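Local coordinates for putative ABC-transporter ATP-binding protein (Alicyclobacillus acidocaldarius, PDB 1Z47), which probably binds and hydrolyses ATP as the ATPase subunit of a putative ABC-type sulfate importer, at residues Thr56-Ile61 and Val200-Asp205. Residues are numbered along the deposited sequence; the frame is centred on the assembly and turned at random.
Sequences TILRLI and VFVTHD
Leu-58 lies over Val-200 and Val-202, fastening the helix that begins within the probable Walker A P-loop to a central strand of the nucleotide-binding domain's mixed sheet, as in other ABC ATPases of the P-loop NTPase class; the side chain of Val-202 also touches residues of that probable P-loop. Strand 198-203 runs in this sheet between strands 166-170 and 43-47, and helix 56-61 crosses strand 200-203 nearly antiparallel, at 156° with 8.9 Å between the axes. No hydrogen bond links the two segments; apolar side chains make the join. Along Leu-58, CB is first to meet the strand, resting 3.6 Å from CG2 of Val-202. Leu-58 CG stays 4.0 Å from Val-202 CG2. The chain then forks: CD2 remains beside Val-202 CG2, while Leu-58 CD1 turns to Val-200, 3.9 Å from Val-200 CG1. Leu-58 CD1 also lies 3.7 Å from Val-200 O, a van der Waals contact of the methyl with the strand backbone. With CG anti to the backbone N (chi1 -163°), the isobutyl group spans both valines, whose side chains point to the same face of the strand. Cut back to an alanine here, the side chain would lose both methyls, which would probably leave Val-200 CG1 without its mate and Val-202 CG2 less well covered. Leu-46 of strand 43-47 also touches Leu-58 and Val-200, and Leu-168 of strand 166-170 packs on Val-200 and Ile-61, extending this buried core across adjacent strands. Beyond the apolar contact, the strand gives way to an ST turn, in which Asp-205 N donates to Thr-203 OG1, and His-204 ND1 is hydrogen-bonded to Thr-178 OG1 of the second subunit. Nearly one helical turn past Leu-58, Ile-61 adds a looser touch, its CD1 lying 4.3 Å from Val-200 CG2.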
ATOM      1  N   THR B  56      17.696   3.006 -12.154  1.00 34.28           N
ATOM      2  CA  THR B  56      18.903   3.031 -12.980  1.00 36.80           C
ATOM      3  C   THR B  56      19.568   1.658 -12.915  1.00 38.83           C
ATOM      4  O   THR B  56      19.992   1.132 -13.943  1.00 38.05           O
ATOM      5  CB  THR B  56      19.876   4.114 -12.490  1.00 38.60           C
ATOM      6  OG1 THR B  56      19.190   5.376 -12.497  1.00 34.40           O
ATOM      7  CG2 THR B  56      21.121   4.199 -13.420  1.00 36.54           C
ATOM      8  N   ILE B  57      19.638   1.072 -11.715  1.00 37.65           N
ATOM      9  CA  ILE B  57      20.236  -0.256 -11.540  1.00 39.55           C
ATOM     10  C   ILE B  57      19.478  -1.303 -12.382  1.00 43.70           C
ATOM     11  O   ILE B  57      20.096  -2.098 -13.107  1.00 41.72           O
ATOM     12  CB  ILE B  57      20.231  -0.685 -10.049  1.00 40.79           C
ATOM     13  CG1 ILE B  57      21.302   0.124  -9.281  1.00 39.93           C
ATOM     14  CG2 ILE B  57      20.453  -2.201  -9.926  1.00 33.07           C
ATOM     15  CD1 ILE B  57      21.391  -0.209  -7.790  1.00 38.75           C
ATOM     16  N   LEU B  58      18.145  -1.317 -12.277  1.00 36.25           N
ATOM     17  CA  LEU B  58      17.342  -2.256 -13.065  1.00 38.04           C
ATOM     18  C   LEU B  58      17.668  -2.064 -14.555  1.00 36.04           C
ATOM     19  O   LEU B  58      17.888  -3.043 -15.280  1.00 40.82           O
ATOM     20  CB  LEU B  58      15.837  -2.015 -12.834  1.00 37.36           C
ATOM     21  CG  LEU B  58      14.995  -3.197 -13.295  1.00 40.90           C
ATOM     22  CD1 LEU B  58      15.020  -4.291 -12.221  1.00 38.25           C
ATOM     23  CD2 LEU B  58      13.562  -2.720 -13.609  1.00 41.20           C
ATOM     24  N   ARG B  59      17.715  -0.807 -15.006  1.00 37.07           N
ATOM     25  CA  ARG B  59      18.025  -0.495 -16.403  1.00 41.22           C
ATOM     26  C   ARG B  59      19.477  -0.869 -16.783  1.00 46.21           C
ATOM     27  O   ARG B  59      19.745  -1.196 -17.942  1.00 44.05           O
ATOM     28  CB  ARG B  59      17.763   0.986 -16.690  1.00 40.95           C
ATOM     29  CG  ARG B  59      16.283   1.365 -16.565  1.00 43.93           C
ATOM     30  CD  ARG B  59      16.080   2.867 -16.615  1.00 46.38           C
ATOM     31  NE  ARG B  59      16.604   3.421 -17.857  1.00 54.66           N
ATOM     32  CZ  ARG B  59      16.118   3.143 -19.066  1.00 56.86           C
ATOM     33  NH1 ARG B  59      16.670   3.691 -20.144  1.00 54.82           N
ATOM     34  NH2 ARG B  59      15.073   2.329 -19.192  1.00 56.00           N
ATOM     35  N   LEU B  60      20.395  -0.828 -15.816  1.00 43.72           N
ATOM     36  CA  LEU B  60      21.797  -1.205 -16.069  1.00 48.47           C
ATOM     37  C   LEU B  60      21.879  -2.715 -16.300  1.00 48.61           C
ATOM     38  O   LEU B  60      22.752  -3.187 -17.026  1.00 48.98           O
ATOM     39  CB  LEU B  60      22.707  -0.865 -14.880  1.00 48.85           C
ATOM     40  CG  LEU B  60      23.618   0.366 -14.830  1.00 51.90           C
ATOM     41  CD1 LEU B  60      24.261   0.603 -16.191  1.00 55.01           C
ATOM     42  CD2 LEU B  60      22.849   1.575 -14.400  1.00 52.77           C
ATOM     43  N   ILE B  61      20.988  -3.470 -15.658  1.00 47.72           N
ATOM     44  CA  ILE B  61      20.967  -4.919 -15.825  1.00 50.08           C
ATOM     45  C   ILE B  61      20.362  -5.255 -17.197  1.00 52.47           C
ATOM     46  O   ILE B  61      20.760  -6.229 -17.856  1.00 50.82           O
ATOM     47  CB  ILE B  61      20.119  -5.610 -14.736  1.00 48.77           C
ATOM     48  CG1 ILE B  61      20.714  -5.355 -13.351  1.00 50.11           C
ATOM     49  CG2 ILE B  61      20.059  -7.115 -15.002  1.00 52.37           C
ATOM     50  CD1 ILE B  61      19.866  -5.913 -12.206  1.00 48.90           C
ATOM     51  N   VAL B 200      14.440  -9.710 -10.581  1.00 38.46           N
ATOM     52  CA  VAL B 200      14.749  -8.460  -9.882  1.00 33.80           C
ATOM     53  C   VAL B 200      13.580  -7.497 -10.143  1.00 35.17           C
ATOM     54  O   VAL B 200      13.154  -7.333 -11.289  1.00 31.58           O
ATOM     55  CB  VAL B 200      16.031  -7.776 -10.425  1.00 31.09           C
ATOM     56  CG1 VAL B 200      16.466  -6.643  -9.466  1.00 34.20           C
ATOM     57  CG2 VAL B 200      17.166  -8.793 -10.573  1.00 33.79           C
ATOM     58  N   PHE B 201      13.073  -6.846  -9.097  1.00 32.55           N
ATOM     59  CA  PHE B 201      11.970  -5.910  -9.306  1.00 33.18           C
ATOM     60  C   PHE B 201      12.262  -4.625  -8.542  1.00 34.17           C
ATOM     61  O   PHE B 201      13.003  -4.629  -7.565  1.00 34.94           O
ATOM     62  CB  PHE B 201      10.638  -6.535  -8.865  1.00 29.75           C
ATOM     63  CG  PHE B 201      10.539  -6.813  -7.392  1.00 35.15           C
ATOM     64  CD1 PHE B 201       9.940  -5.888  -6.526  1.00 31.66           C
ATOM     65  CD2 PHE B 201      11.005  -8.021  -6.868  1.00 29.34           C
ATOM     66  CE1 PHE B 201       9.807  -6.175  -5.171  1.00 35.17           C
ATOM     67  CE2 PHE B 201      10.884  -8.323  -5.522  1.00 36.21           C
ATOM     68  CZ  PHE B 201      10.279  -7.400  -4.659  1.00 40.62           C
ATOM     69  N   VAL B 202      11.691  -3.530  -9.018  1.00 31.27           N
ATOM     70  CA  VAL B 202      11.892  -2.213  -8.420  1.00 34.27           C
ATOM     71  C   VAL B 202      10.680  -1.871  -7.568  1.00 34.38           C
ATOM     72  O   VAL B 202       9.548  -2.190  -7.941  1.00 30.01           O
ATOM     73  CB  VAL B 202      12.065  -1.154  -9.543  1.00 31.95           C
ATOM     74  CG1 VAL B 202      11.810   0.254  -9.008  1.00 37.14           C
ATOM     75  CG2 VAL B 202      13.498  -1.260 -10.140  1.00 34.97           C
ATOM     76  N   THR B 203      10.907  -1.234  -6.423  1.00 36.14           N
ATOM     77  CA  THR B 203       9.787  -0.866  -5.561  1.00 35.44           C
ATOM     78  C   THR B 203      10.132   0.191  -4.502  1.00 34.13           C
ATOM     79  O   THR B 203      11.254   0.257  -3.999  1.00 32.85           O
ATOM     80  CB  THR B 203       9.201  -2.119  -4.859  1.00 40.35           C
ATOM     81  OG1 THR B 203       8.023  -1.757  -4.135  1.00 35.81           O
ATOM     82  CG2 THR B 203      10.198  -2.718  -3.909  1.00 39.60           C
ATOM     83  N   HIS B 204       9.159   1.034  -4.179  1.00 31.78           N
ATOM     84  CA  HIS B 204       9.362   2.039  -3.146  1.00 32.63           C
ATOM     85  C   HIS B 204       8.483   1.682  -1.941  1.00 31.35           C
ATOM     86  O   HIS B 204       8.363   2.459  -0.982  1.00 36.31           O
ATOM     87  CB  HIS B 204       9.033   3.442  -3.686  1.00 38.06           C
ATOM     88  CG  HIS B 204       7.665   3.557  -4.299  1.00 43.59           C
ATOM     89  ND1 HIS B 204       6.506   3.471  -3.560  1.00 43.44           N
ATOM     90  CD2 HIS B 204       7.276   3.765  -5.583  1.00 44.76           C
ATOM     91  CE1 HIS B 204       5.461   3.621  -4.357  1.00 43.23           C
ATOM     92  NE2 HIS B 204       5.902   3.802  -5.590  1.00 42.95           N
ATOM     93  N   ASP B 205       7.908   0.477  -1.989  1.00 31.02           N
ATOM     94  CA  ASP B 205       7.004  -0.051  -0.952  1.00 32.63           C
ATOM     95  C   ASP B 205       7.695  -1.158  -0.138  1.00 33.12           C
ATOM     96  O   ASP B 205       7.796  -2.299  -0.581  1.00 27.68           O
ATOM     97  CB  ASP B 205       5.746  -0.633  -1.611  1.00 34.76           C
ATOM     98  CG  ASP B 205       4.696  -1.069  -0.594  1.00 40.06           C
ATOM     99  OD1 ASP B 205       5.044  -1.264   0.599  1.00 38.19           O
ATOM    100  OD2 ASP B 205       3.517  -1.215  -0.997  1.00 44.53           O
TER